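Local structure of fiber protein (Human adenovirus 14, 3F0Y) at residues 12-17 with 111-116; 124-127 with 131-134; 141-146 with 151-156; 161-166 with 172-177. The protein forms the trimeric knob at the tip of the adenovirus fiber, the part that engages host-cell receptors during attachment, probably including CD46. All coordinates share one frame; numbering follows the deposited sequence. Where two conformers were deposited one is given.

Contact 1 of 4, residues 12-17 with 111-116; sequences DNINTL and AITNAK
Ile14 and Thr113 touch through methyl groups where the start of the modelled chain, in the knob's antiparallel beta sandwich, meets the long loop before strand 137-145. Two van der Waals contacts join the segments; that of Leu17 with Ile112 is purely apolar. Ile14 CD1 lies 4.0 Å from Thr113 CG2, and Ile14 CG2 stands equally far from Thr113 OG1, so the two side chains meet branch against branch. Deeper in, Leu17 crosses Ile112 at about a right angle. Leu17 CG is anti to the backbone N (chi1 -175°), and its CD1 reaches Ile112 CD1 at 4.1 Å.

Hydrogen bonding inside 12-17 shapes its short 3-10 turn. Asn15 N bonds to Asp12 O at 3.0 Å. The Asn15 side chain folds back as well: ND2 donates to Asp12 OD1 at 2.8 Å, nearly straight at 170°, with the acceptor in the amide plane. Outside the pair, His101 links the segments, with ND1 bonded to Thr16 O and NE2 to Thr113 N. Thr16 OG1 bonds to Ala50 N of the second subunit.

No direct hydrogen bond crosses the contact. One water does, donating to Ile14 O at 2.7 Å and to Thr113 O at 2.6 Å.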
loop_
_atom_site.group_PDB
_atom_site.type_symbol
_atom_site.label_atom_id
_atom_site.label_comp_id
_atom_site.label_asym_id
_atom_site.label_seq_id
_atom_site.Cartn_x
_atom_site.Cartn_y
_atom_site.Cartn_z
ATOM N N ASP A 12 -10.222 -5.153 19.443
ATOM C CA ASP A 12 -9.678 -4.768 18.138
ATOM C C ASP A 12 -10.588 -5.217 16.991
ATOM O O ASP A 12 -10.512 -4.675 15.888
ATOM C CB ASP A 12 -8.270 -5.342 17.947
ATOM C CG ASP A 12 -7.550 -4.751 16.738
ATOM O OD1 ASP A 12 -7.707 -3.536 16.477
ATOM O OD2 ASP A 12 -6.826 -5.499 16.049
ATOM N N ASN A 13 -11.449 -6.197 17.259
ATOM C CA ASN A 13 -12.373 -6.716 16.250
ATOM C C ASN A 13 -13.289 -5.652 15.641
ATOM O O ASN A 13 -13.683 -5.777 14.481
ATOM C CB ASN A 13 -13.225 -7.848 16.832
ATOM C CG ASN A 13 -12.421 -9.103 17.124
ATOM O OD1 ASN A 13 -11.522 -9.475 16.367
ATOM N ND2 ASN A 13 -12.748 -9.768 18.225
ATOM N N ILE A 14 -13.627 -4.619 16.413
ATOM C CA ILE A 14 -14.483 -3.534 15.914
ATOM C C ILE A 14 -13.755 -2.499 15.042
ATOM O O ILE A 14 -14.399 -1.613 14.482
ATOM C CB ILE A 14 -15.247 -2.802 17.053
ATOM C CG1 ILE A 14 -14.286 -2.112 18.029
ATOM C CG2 ILE A 14 -16.154 -3.780 17.789
ATOM C CD1 ILE A 14 -14.879 -0.894 18.708
ATOM N N ASN A 15 -12.430 -2.603 14.932
ATOM C CA ASN A 15 -11.665 -1.758 14.006
ATOM C C ASN A 15 -11.718 -2.280 12.570
ATOM O O ASN A 15 -11.238 -1.614 11.654
ATOM C CB ASN A 15 -10.201 -1.633 14.446
ATOM C CG ASN A 15 -10.028 -0.762 15.676
ATOM O OD1 ASN A 15 -10.650 0.294 15.800
ATOM N ND2 ASN A 15 -9.167 -1.196 16.588
ATOM N N THR A 16 -12.286 -3.471 12.389
ATOM C CA THR A 16 -12.469 -4.073 11.075
ATOM C C THR A 16 -13.953 -4.150 10.731
ATOM O O THR A 16 -14.770 -4.522 11.569
ATOM C CB THR A 16 -11.882 -5.497 11.032
ATOM O OG1 THR A 16 -10.457 -5.429 11.147
ATOM C CG2 THR A 16 -12.248 -6.205 9.733
ATOM N N LEU A 17 -14.286 -3.772 9.500
ATOM C CA LEU A 17 -15.610 -3.990 8.933
ATOM C C LEU A 17 -15.383 -4.755 7.638
ATOM O O LEU A 17 -14.757 -4.233 6.717
ATOM C CB LEU A 17 -16.299 -2.652 8.658
ATOM C CG LEU A 17 -17.745 -2.690 8.165
ATOM C CD1 LEU A 17 -18.647 -3.379 9.179
ATOM C CD2 LEU A 17 -18.240 -1.279 7.872
ATOM N N ALA A 111 -24.574 -5.915 16.526
ATOM C CA ALA A 111 -24.628 -4.550 16.014
ATOM C C ALA A 111 -23.236 -4.076 15.614
ATOM O O ALA A 111 -22.231 -4.614 16.083
ATOM C CB ALA A 111 -25.218 -3.617 17.060
ATOM N N ILE A 112 -23.189 -3.068 14.748
ATOM C CA ILE A 112 -21.926 -2.513 14.267
ATOM C C ILE A 112 -21.596 -1.228 15.021
ATOM O O ILE A 112 -22.375 -0.274 15.011
ATOM C CB ILE A 112 -21.980 -2.234 12.749
ATOM C CG1 ILE A 112 -22.177 -3.544 11.981
ATOM C CG2 ILE A 112 -20.704 -1.538 12.281
ATOM C CD1 ILE A 112 -22.544 -3.352 10.529
ATOM N N THR A 113 -20.446 -1.225 15.689
ATOM C CA THR A 113 -19.943 -0.048 16.387
ATOM C C THR A 113 -19.313 0.940 15.408
ATOM O O THR A 113 -18.406 0.580 14.654
ATOM C CB THR A 113 -18.876 -0.435 17.431
ATOM O OG1 THR A 113 -19.400 -1.437 18.310
ATOM C CG2 THR A 113 -18.451 0.780 18.241
ATOM N N ASN A 114 -19.800 2.179 15.430
ATOM C CA ASN A 114 -19.220 3.273 14.650
ATOM C C ASN A 114 -19.051 2.924 13.167
ATOM O O ASN A 114 -17.970 3.084 12.597
ATOM C CB ASN A 114 -17.878 3.695 15.265
ATOM C CG ASN A 114 -18.026 4.268 16.664
ATOM O OD1 ASN A 114 -19.035 4.895 16.993
ATOM N ND2 ASN A 114 -17.008 4.066 17.495
ATOM N N ALA A 115 -20.130 2.446 12.556
ATOM C CA ALA A 115 -20.123 2.060 11.143
ATOM C C ALA A 115 -19.820 3.251 10.238
ATOM O O ALA A 115 -19.127 3.112 9.229
ATOM C CB ALA A 115 -21.456 1.438 10.758
ATOM N N LYS A 116 -20.335 4.420 10.615
ATOM C CA LYS A 116 -20.177 5.635 9.819
ATOM C C LYS A 116 -18.712 6.044 9.642
ATOM O O LYS A 116 -18.345 6.608 8.612
ATOM C CB LYS A 116 -20.968 6.785 10.450
ATOM C CG LYS A 116 -21.272 7.916 9.489
ATOM C CD LYS A 116 -22.318 8.871 10.050
ATOM C CE LYS A 116 -21.694 9.957 10.892
ATOM N NZ LYS A 116 -21.028 10.990 10.051
HETATM O O HOH W 1 -15.804 0.625 15.024
#

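Contact 2 of 4, residues 124-127 with 131-134; sequences AYPF and SREK
Arg132 turns one face of its guanidinium to the CG corner of Pro126. Pro126 CG sits over that face, offset toward the rim, and is 3.9 Å from Arg132 CZ and from NH1. Pro126 CD is 4.0 Å from Arg132 CZ. The aliphatic part of the arginine joins in, with Arg132 CB 3.9 Å from Pro126 CG. A bend at chi3 (57°) turns the chain and brings its flat end back against Pro126 CG. Ala124 O lies 3.4 Å from Arg132 NH2, but the angle is too poor for a hydrogen bond.

Both segments belong to the long loop that leads into strand 137-145 of the knob's beta sandwich. The contact closes a short turn within that loop, and residues 133-134 are part of a 3-10 segment.

The polar end of Arg132 is held from just beyond the two segments. NH2 donates to Thr123 O and forms a salt bridge with Glu135 OE1, which probably fixes the plane of the guanidinium against Pro126. Pro126 O is held in turn by Asn136 ND2. The third subunit packs here too: its Asn22 lies on Arg132 and its Val21 on Ala124.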
loop_
_atom_site.group_PDB
_atom_site.type_symbol
_atom_site.label_atom_id
_atom_site.label_comp_id
_atom_site.label_asym_id
_atom_site.label_seq_id
_atom_site.Cartn_x
_atom_site.Cartn_y
_atom_site.Cartn_z
ATOM N N ALA A 124 -13.539 14.911 2.206
ATOM C CA ALA A 124 -12.431 14.554 1.318
ATOM C C ALA A 124 -12.930 14.159 -0.071
ATOM O O ALA A 124 -12.290 14.471 -1.077
ATOM C CB ALA A 124 -11.613 13.417 1.922
ATOM N N TYR A 125 -14.071 13.473 -0.109
ATOM C CA TYR A 125 -14.646 12.933 -1.343
ATOM C C TYR A 125 -16.095 13.407 -1.468
ATOM O O TYR A 125 -17.027 12.717 -1.041
ATOM C CB TYR A 125 -14.546 11.403 -1.332
ATOM C CG TYR A 125 -13.202 10.935 -0.827
ATOM C CD1 TYR A 125 -13.067 10.364 0.434
ATOM C CD2 TYR A 125 -12.056 11.117 -1.591
ATOM C CE1 TYR A 125 -11.833 9.962 0.909
ATOM C CE2 TYR A 125 -10.815 10.715 -1.126
ATOM C CZ TYR A 125 -10.710 10.139 0.127
ATOM O OH TYR A 125 -9.486 9.738 0.604
ATOM N N PRO A 126 -16.289 14.607 -2.039
ATOM C CA PRO A 126 -17.611 15.218 -2.067
ATOM C C PRO A 126 -18.571 14.574 -3.059
ATOM O O PRO A 126 -18.156 13.782 -3.907
ATOM C CB PRO A 126 -17.318 16.665 -2.475
ATOM C CG PRO A 126 -16.068 16.591 -3.255
ATOM C CD PRO A 126 -15.273 15.460 -2.684
ATOM N N PHE A 127 -19.850 14.911 -2.917
ATOM C CA PHE A 127 -20.871 14.558 -3.895
ATOM C C PHE A 127 -21.191 15.782 -4.739
ATOM O O PHE A 127 -21.240 16.901 -4.221
ATOM C CB PHE A 127 -22.153 14.084 -3.207
ATOM C CG PHE A 127 -22.091 12.675 -2.707
ATOM C CD1 PHE A 127 -21.699 12.406 -1.405
ATOM C CD2 PHE A 127 -22.435 11.616 -3.535
ATOM C CE1 PHE A 127 -21.648 11.108 -0.937
ATOM C CE2 PHE A 127 -22.384 10.311 -3.074
ATOM C CZ PHE A 127 -21.989 10.055 -1.772
ATOM N N SER A 131 -15.881 20.843 -9.499
ATOM C CA SER A 131 -14.557 21.439 -9.305
ATOM C C SER A 131 -13.595 20.514 -8.555
ATOM O O SER A 131 -12.381 20.615 -8.728
ATOM C CB SER A 131 -14.668 22.782 -8.575
ATOM O OG SER A 131 -15.017 22.605 -7.215
ATOM N N ARG A 132 -14.136 19.616 -7.734
ATOM C CA ARG A 132 -13.323 18.685 -6.946
ATOM C C ARG A 132 -13.497 17.227 -7.372
ATOM O O ARG A 132 -13.065 16.315 -6.665
ATOM C CB ARG A 132 -13.676 18.821 -5.467
ATOM C CG ARG A 132 -13.487 20.219 -4.903
ATOM C CD ARG A 132 -13.812 20.238 -3.425
ATOM N NE ARG A 132 -12.996 19.269 -2.697
ATOM C CZ ARG A 132 -13.291 18.764 -1.502
ATOM N NH1 ARG A 132 -14.395 19.129 -0.858
ATOM N NH2 ARG A 132 -12.465 17.883 -0.947
ATOM N N GLU A 133 -14.110 17.011 -8.532
ATOM C CA GLU A 133 -14.432 15.666 -9.019
ATOM C C GLU A 133 -13.226 14.721 -9.109
ATOM O O GLU A 133 -13.367 13.519 -8.885
ATOM C CB GLU A 133 -15.123 15.766 -10.382
ATOM C CG GLU A 133 -15.515 14.433 -10.997
ATOM C CD GLU A 133 -16.494 14.578 -12.146
ATOM O OE1 GLU A 133 -16.637 15.702 -12.680
ATOM O OE2 GLU A 133 -17.121 13.561 -12.517
ATOM N N LYS A 134 -12.053 15.263 -9.436
ATOM C CA LYS A 134 -10.834 14.456 -9.576
ATOM C C LYS A 134 -10.393 13.818 -8.259
ATOM O O LYS A 134 -9.757 12.766 -8.261
ATOM C CB LYS A 134 -9.676 15.300 -10.120
ATOM C CG LYS A 134 -9.873 15.842 -11.528
ATOM C CD LYS A 134 -8.717 16.762 -11.906
ATOM C CE LYS A 134 -8.998 17.580 -13.156
ATOM N NZ LYS A 134 -8.312 17.057 -14.363
#

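Contact 3 of 4, residues 141-146 with 151-156; sequences TCHYTA and AFPIDI
Cys142 and Ile154 face each other across an antiparallel hairpin, on the same sheet face as Tyr144 and Phe152. Cys142 SG lies 3.8 Å from Ile154 CB and 3.6 Å from Ile156 CD1. Its chi1 of 68° sets the sulfur between the backbone N and the carbonyl carbon. Ile154 CD1 extends along the hairpin to Tyr144 CB at 3.8 Å. The Tyr144 ring leads away from the partner strand, and Phe152 CB meets it at the edge, near its plane. Tyr144 OH bonds to Glu186.

The other face carries Thr141, His143, Pro153 and Ala151. His143 slants across Pro153 and reaches Ala151, with CD2 3.6 Å from Ala151 CB and NE2 3.8 Å from Pro153 CB. Tyr139 of the second subunit meets the same imidazole ring, so this face helps build the trimer interface.

Two hydrogen-bonded pairs, Cys142 with Ile154 and Tyr144 with Phe152, fix the register. The Ile154 N to Cys142 O bond is 2.8 Å long and nearly straight at 173°.

Strand 137-145 is the outermost of its four-stranded sheet within this chain. Strand 151-160 separates it from strand 171-180, whose Trp177 touches Cys142 and Ile156 and whose Trp179 meets Phe152 edge-to-face.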
loop_
_atom_site.group_PDB
_atom_site.type_symbol
_atom_site.label_atom_id
_atom_site.label_comp_id
_atom_site.label_asym_id
_atom_site.label_seq_id
_atom_site.Cartn_x
_atom_site.Cartn_y
_atom_site.Cartn_z
ATOM N N THR A 141 -3.519 -1.375 -9.400
ATOM C CA THR A 141 -3.494 -2.603 -10.180
ATOM C C THR A 141 -3.555 -3.817 -9.255
ATOM O O THR A 141 -3.116 -3.756 -8.105
ATOM C CB THR A 141 -2.211 -2.678 -11.042
ATOM O OG1 THR A 141 -2.118 -1.514 -11.875
ATOM C CG2 THR A 141 -2.207 -3.921 -11.921
ATOM N N CYS A 142 -4.104 -4.909 -9.768
ATOM C CA CYS A 142 -4.040 -6.200 -9.108
ATOM C C CYS A 142 -3.667 -7.179 -10.209
ATOM O O CYS A 142 -3.438 -6.767 -11.348
ATOM C CB CYS A 142 -5.371 -6.561 -8.449
ATOM S SG CYS A 142 -6.718 -6.887 -9.593
ATOM N N HIS A 143 -3.591 -8.461 -9.881
ATOM C CA HIS A 143 -3.212 -9.457 -10.870
ATOM C C HIS A 143 -4.113 -10.672 -10.818
ATOM O O HIS A 143 -4.584 -11.069 -9.752
ATOM C CB HIS A 143 -1.762 -9.887 -10.668
ATOM C CG HIS A 143 -0.764 -8.851 -11.080
ATOM N ND1 HIS A 143 -0.412 -7.793 -10.271
ATOM C CD2 HIS A 143 -0.041 -8.714 -12.216
ATOM C CE1 HIS A 143 0.483 -7.046 -10.892
ATOM N NE2 HIS A 143 0.725 -7.582 -12.075
ATOM N N TYR A 144 -4.348 -11.246 -11.994
ATOM C CA TYR A 144 -4.957 -12.555 -12.116
ATOM C C TYR A 144 -3.841 -13.563 -12.370
ATOM O O TYR A 144 -3.043 -13.389 -13.292
ATOM C CB TYR A 144 -5.968 -12.573 -13.265
ATOM C CG TYR A 144 -6.371 -13.966 -13.688
ATOM C CD1 TYR A 144 -7.268 -14.710 -12.929
ATOM C CD2 TYR A 144 -5.845 -14.545 -14.838
ATOM C CE1 TYR A 144 -7.635 -15.988 -13.305
ATOM C CE2 TYR A 144 -6.209 -15.825 -15.225
ATOM C CZ TYR A 144 -7.103 -16.542 -14.451
ATOM O OH TYR A 144 -7.473 -17.813 -14.816
ATOM N N THR A 145 -3.784 -14.604 -11.546
ATOM C CA THR A 145 -2.811 -15.676 -11.720
ATOM C C THR A 145 -3.362 -16.676 -12.734
ATOM O O THR A 145 -4.375 -17.333 -12.481
ATOM C CB THR A 145 -2.507 -16.386 -10.385
ATOM O OG1 THR A 145 -2.102 -15.415 -9.410
ATOM C CG2 THR A 145 -1.399 -17.415 -10.560
ATOM N N ALA A 146 -2.693 -16.773 -13.880
ATOM C CA ALA A 146 -3.165 -17.596 -14.990
ATOM C C ALA A 146 -2.813 -19.065 -14.799
ATOM O O ALA A 146 -1.997 -19.414 -13.945
ATOM C CB ALA A 146 -2.592 -17.085 -16.305
ATOM N N ALA A 151 1.456 -13.787 -14.205
ATOM C CA ALA A 151 0.633 -12.769 -13.558
ATOM C C ALA A 151 0.062 -11.811 -14.597
ATOM O O ALA A 151 0.807 -11.082 -15.250
ATOM C CB ALA A 151 1.453 -12.004 -12.531
ATOM N N PHE A 152 -1.261 -11.820 -14.742
ATOM C CA PHE A 152 -1.954 -10.953 -15.691
ATOM C C PHE A 152 -2.424 -9.681 -14.986
ATOM O O PHE A 152 -3.306 -9.744 -14.130
ATOM C CB PHE A 152 -3.153 -11.687 -16.295
ATOM C CG PHE A 152 -3.877 -10.898 -17.349
ATOM C CD1 PHE A 152 -3.491 -10.973 -18.679
ATOM C CD2 PHE A 152 -4.943 -10.081 -17.008
ATOM C CE1 PHE A 152 -4.158 -10.246 -19.654
ATOM C CE2 PHE A 152 -5.611 -9.351 -17.975
ATOM C CZ PHE A 152 -5.221 -9.434 -19.300
ATOM N N PRO A 153 -1.858 -8.517 -15.357
ATOM C CA PRO A 153 -2.211 -7.279 -14.662
ATOM C C PRO A 153 -3.619 -6.784 -14.992
ATOM O O PRO A 153 -4.013 -6.757 -16.160
ATOM C CB PRO A 153 -1.161 -6.284 -15.164
ATOM C CG PRO A 153 -0.781 -6.785 -16.501
ATOM C CD PRO A 153 -0.875 -8.282 -16.431
ATOM N N ILE A 154 -4.360 -6.402 -13.955
ATOM C CA ILE A 154 -5.711 -5.869 -14.100
ATOM C C ILE A 154 -5.748 -4.466 -13.508
ATOM O O ILE A 154 -5.297 -4.260 -12.384
ATOM C CB ILE A 154 -6.741 -6.753 -13.365
ATOM C CG1 ILE A 154 -6.741 -8.171 -13.944
ATOM C CG2 ILE A 154 -8.138 -6.141 -13.449
ATOM C CD1 ILE A 154 -7.646 -9.135 -13.198
ATOM N N ASP A 155 -6.282 -3.506 -14.261
ATOM C CA ASP A 155 -6.410 -2.131 -13.778
ATOM C C ASP A 155 -7.573 -2.015 -12.806
ATOM O O ASP A 155 -8.632 -2.601 -13.025
ATOM C CB ASP A 155 -6.644 -1.161 -14.938
ATOM C CG ASP A 155 -5.488 -1.121 -15.912
ATOM O OD1 ASP A 155 -4.327 -1.228 -15.471
ATOM O OD2 ASP A 155 -5.747 -0.975 -17.124
ATOM N N ILE A 156 -7.375 -1.248 -11.738
ATOM C CA ILE A 156 -8.446 -0.976 -10.789
ATOM C C ILE A 156 -8.655 0.523 -10.654
ATOM O O ILE A 156 -7.702 1.279 -10.466
ATOM C CB ILE A 156 -8.163 -1.573 -9.403
ATOM C CG1 ILE A 156 -7.995 -3.087 -9.507
ATOM C CG2 ILE A 156 -9.304 -1.239 -8.439
ATOM C CD1 ILE A 156 -7.791 -3.767 -8.176
HETATM O O HOH W 2 -3.932 0.728 -13.630
#

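Contact 4 of 4, residues 161-166 with 172-177; sequences NQRAIR and CIRITW
Asn161 and Cys172 bond to each other where the chain leaves strand 151-160 and returns as strand 171-180, two neighbouring antiparallel strands of the knob's beta sandwich. Asn161 N donates to Cys172 O at 2.8 Å, nearly straight at 175°. The return bond uses a side chain. Cys172 N donates to Asn161 OD1 at 2.9 Å, in the carbonyl plane. Asn161 has a positive phi of 54°, and its side-chain amide stands in for a backbone carbonyl. Its ND2 is held by Tyr125 O and Pro120 O, which probably fixes the turn of the amide. Inside the loop, Arg163 N bonds to Asn161 O.

Arg174 comes off the strand extended from CG to NE. It grips one atom, Arg163 O, end-on with two nitrogens: NH1 and NH2 are each 3.1 Å from it. The acceptor lies close to the guanidinium plane. NH1 uses a lone pair of the carbonyl, while NH2 sits above the carbonyl plane. NE is engaged by Glu79 in a salt bridge.

The Arg163 chain bends at chi3, and its guanidinium lies flat on that of Arg174. The centres are 3.8 Å apart and the planes 18° apart. Glu79 probably eases the charge of this stacked pair. Ile165 CG2 meets the edge of the Arg174 guanidinium, 3.5 Å from NH2. Cys172 points its CB toward the loop, and Phe81 and Phe127 pack on it. One water donates to Asn161 O at 2.9 Å and accepts a weak bond from Arg174 NH1.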
loop_
_atom_site.group_PDB
_atom_site.type_symbol
_atom_site.label_atom_id
_atom_site.label_comp_id
_atom_site.label_asym_id
_atom_site.label_seq_id
_atom_site.Cartn_x
_atom_site.Cartn_y
_atom_site.Cartn_z
ATOM N N ASN A 161 -17.751 8.181 -3.275
ATOM C CA ASN A 161 -18.855 9.138 -3.273
ATOM C C ASN A 161 -19.131 9.709 -4.674
ATOM O O ASN A 161 -19.535 8.958 -5.560
ATOM C CB ASN A 161 -18.599 10.226 -2.221
ATOM C CG ASN A 161 -18.546 9.664 -0.808
ATOM O OD1 ASN A 161 -19.090 8.595 -0.533
ATOM N ND2 ASN A 161 -17.887 10.383 0.093
ATOM N N GLN A 162 -18.908 11.011 -4.872
ATOM C CA GLN A 162 -19.094 11.687 -6.168
ATOM C C GLN A 162 -20.556 11.814 -6.601
ATOM O O GLN A 162 -21.053 12.925 -6.791
ATOM C CB GLN A 162 -18.261 11.024 -7.280
ATOM C CG GLN A 162 -18.415 11.667 -8.659
ATOM C CD GLN A 162 -18.248 13.171 -8.632
ATOM O OE1 GLN A 162 -17.264 13.686 -8.105
ATOM N NE2 GLN A 162 -19.214 13.887 -9.200
ATOM N N ARG A 163 -21.236 10.685 -6.780
ATOM C CA ARG A 163 -22.618 10.712 -7.242
ATOM C C ARG A 163 -23.462 9.646 -6.537
ATOM O O ARG A 163 -23.064 8.486 -6.434
ATOM C CB ARG A 163 -22.660 10.601 -8.778
ATOM C CG ARG A 163 -23.231 9.323 -9.376
ATOM C CD ARG A 163 -23.063 9.312 -10.896
ATOM N NE ARG A 163 -22.021 8.377 -11.320
ATOM C CZ ARG A 163 -22.206 7.072 -11.527
ATOM N NH1 ARG A 163 -23.401 6.515 -11.358
ATOM N NH2 ARG A 163 -21.185 6.315 -11.908
ATOM N N ALA A 164 -24.611 10.066 -6.016
ATOM C CA ALA A 164 -25.548 9.162 -5.354
ATOM C C ALA A 164 -26.608 8.723 -6.355
ATOM O O ALA A 164 -26.880 9.431 -7.323
ATOM C CB ALA A 164 -26.195 9.850 -4.163
ATOM N N ILE A 165 -27.199 7.554 -6.118
ATOM C CA ILE A 165 -28.238 7.011 -7.005
ATOM C C ILE A 165 -29.640 7.043 -6.384
ATOM O O ILE A 165 -30.633 6.842 -7.085
ATOM C CB ILE A 165 -27.907 5.564 -7.459
ATOM C CG1 ILE A 165 -27.822 4.603 -6.266
ATOM C CG2 ILE A 165 -26.601 5.544 -8.241
ATOM C CD1 ILE A 165 -27.771 3.148 -6.678
ATOM N N ARG A 166 -29.712 7.282 -5.076
ATOM C CA ARG A 166 -30.985 7.365 -4.365
ATOM C C ARG A 166 -30.820 8.279 -3.151
ATOM O O ARG A 166 -29.705 8.465 -2.653
ATOM C CB ARG A 166 -31.448 5.967 -3.944
ATOM C CG ARG A 166 -32.952 5.846 -3.714
ATOM C CD ARG A 166 -33.415 4.393 -3.662
ATOM N NE ARG A 166 -32.933 3.688 -2.475
ATOM C CZ ARG A 166 -33.251 2.436 -2.146
ATOM N NH1 ARG A 166 -34.062 1.716 -2.910
ATOM N NH2 ARG A 166 -32.756 1.896 -1.039
ATOM N N CYS A 172 -20.628 6.158 -1.025
ATOM C CA CYS A 172 -20.434 5.239 -2.144
ATOM C C CYS A 172 -18.978 4.815 -2.285
ATOM O O CYS A 172 -18.061 5.627 -2.125
ATOM C CB CYS A 172 -20.880 5.885 -3.460
ATOM S SG CYS A 172 -22.474 6.699 -3.398
ATOM N N ILE A 173 -18.782 3.534 -2.583
ATOM C CA ILE A 173 -17.496 3.013 -3.020
ATOM C C ILE A 173 -17.757 2.197 -4.280
ATOM O O ILE A 173 -18.453 1.186 -4.235
ATOM C CB ILE A 173 -16.840 2.112 -1.951
ATOM C CG1 ILE A 173 -16.664 2.868 -0.630
ATOM C CG2 ILE A 173 -15.492 1.603 -2.443
ATOM C CD1 ILE A 173 -16.123 2.005 0.494
ATOM N N ARG A 174 -17.220 2.661 -5.404
ATOM C CA ARG A 174 -17.354 1.962 -6.676
ATOM C C ARG A 174 -15.978 1.488 -7.114
ATOM O O ARG A 174 -15.101 2.301 -7.388
ATOM C CB ARG A 174 -17.946 2.887 -7.735
ATOM C CG ARG A 174 -19.373 3.332 -7.459
ATOM C CD ARG A 174 -19.928 4.081 -8.655
ATOM N NE ARG A 174 -21.342 4.436 -8.516
ATOM C CZ ARG A 174 -21.802 5.593 -8.043
ATOM N NH1 ARG A 174 -20.974 6.545 -7.620
ATOM N NH2 ARG A 174 -23.113 5.796 -7.989
ATOM N N ILE A 175 -15.797 0.171 -7.168
ATOM C CA ILE A 175 -14.514 -0.430 -7.515
ATOM C C ILE A 175 -14.638 -1.107 -8.873
ATOM O O ILE A 175 -15.403 -2.056 -9.023
ATOM C CB ILE A 175 -14.079 -1.479 -6.469
ATOM C CG1 ILE A 175 -14.200 -0.916 -5.049
ATOM C CG2 ILE A 175 -12.653 -1.932 -6.735
ATOM C CD1 ILE A 175 -13.995 -1.956 -3.966
ATOM N N THR A 176 -13.884 -0.612 -9.852
ATOM C CA THR A 176 -13.942 -1.122 -11.219
ATOM C C THR A 176 -12.656 -1.850 -11.581
ATOM O O THR A 176 -11.581 -1.254 -11.584
ATOM C CB THR A 176 -14.155 0.016 -12.236
ATOM O OG1 THR A 176 -15.400 0.668 -11.971
ATOM C CG2 THR A 176 -14.162 -0.524 -13.668
ATOM N N TRP A 177 -12.782 -3.141 -11.878
ATOM C CA TRP A 177 -11.688 -3.935 -12.422
ATOM C C TRP A 177 -11.823 -3.928 -13.932
ATOM O O TRP A 177 -12.927 -4.093 -14.455
ATOM C CB TRP A 177 -11.765 -5.382 -11.937
ATOM C CG TRP A 177 -11.435 -5.575 -10.496
ATOM C CD1 TRP A 177 -10.226 -5.924 -9.978
ATOM C CD2 TRP A 177 -12.330 -5.454 -9.385
ATOM N NE1 TRP A 177 -10.307 -6.019 -8.610
ATOM C CE2 TRP A 177 -11.589 -5.738 -8.221
ATOM C CE3 TRP A 177 -13.687 -5.133 -9.262
ATOM C CZ2 TRP A 177 -12.158 -5.707 -6.945
ATOM C CZ3 TRP A 177 -14.253 -5.103 -7.994
ATOM C CH2 TRP A 177 -13.488 -5.389 -6.853
HETATM O O HOH W 3 -18.562 6.268 -5.885
#

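In the fold
Contacts 3 and 4 belong to the same four-stranded sheet and touch: Ile156 CD1 lies 3.4 Å from Trp177 NE1. Contact 3 is regular strand pairing with one face more buried than the other, whereas contact 4 ties a loop to a strand through arginines and a side-chain amide. Contact 2 is buried but lies wholly in a loop and rests on an arginine against a proline. It joins contact 4 through a probable hydrogen bond, Pro126 O to Gln162 N at 3.0 Å. Contact 1 is smaller than contacts 3 and 4, partly buried, apolar and water-bridged, and touches none of the others. Neighbouring subunits reach contacts 1, 2 and 3, but not contact 4.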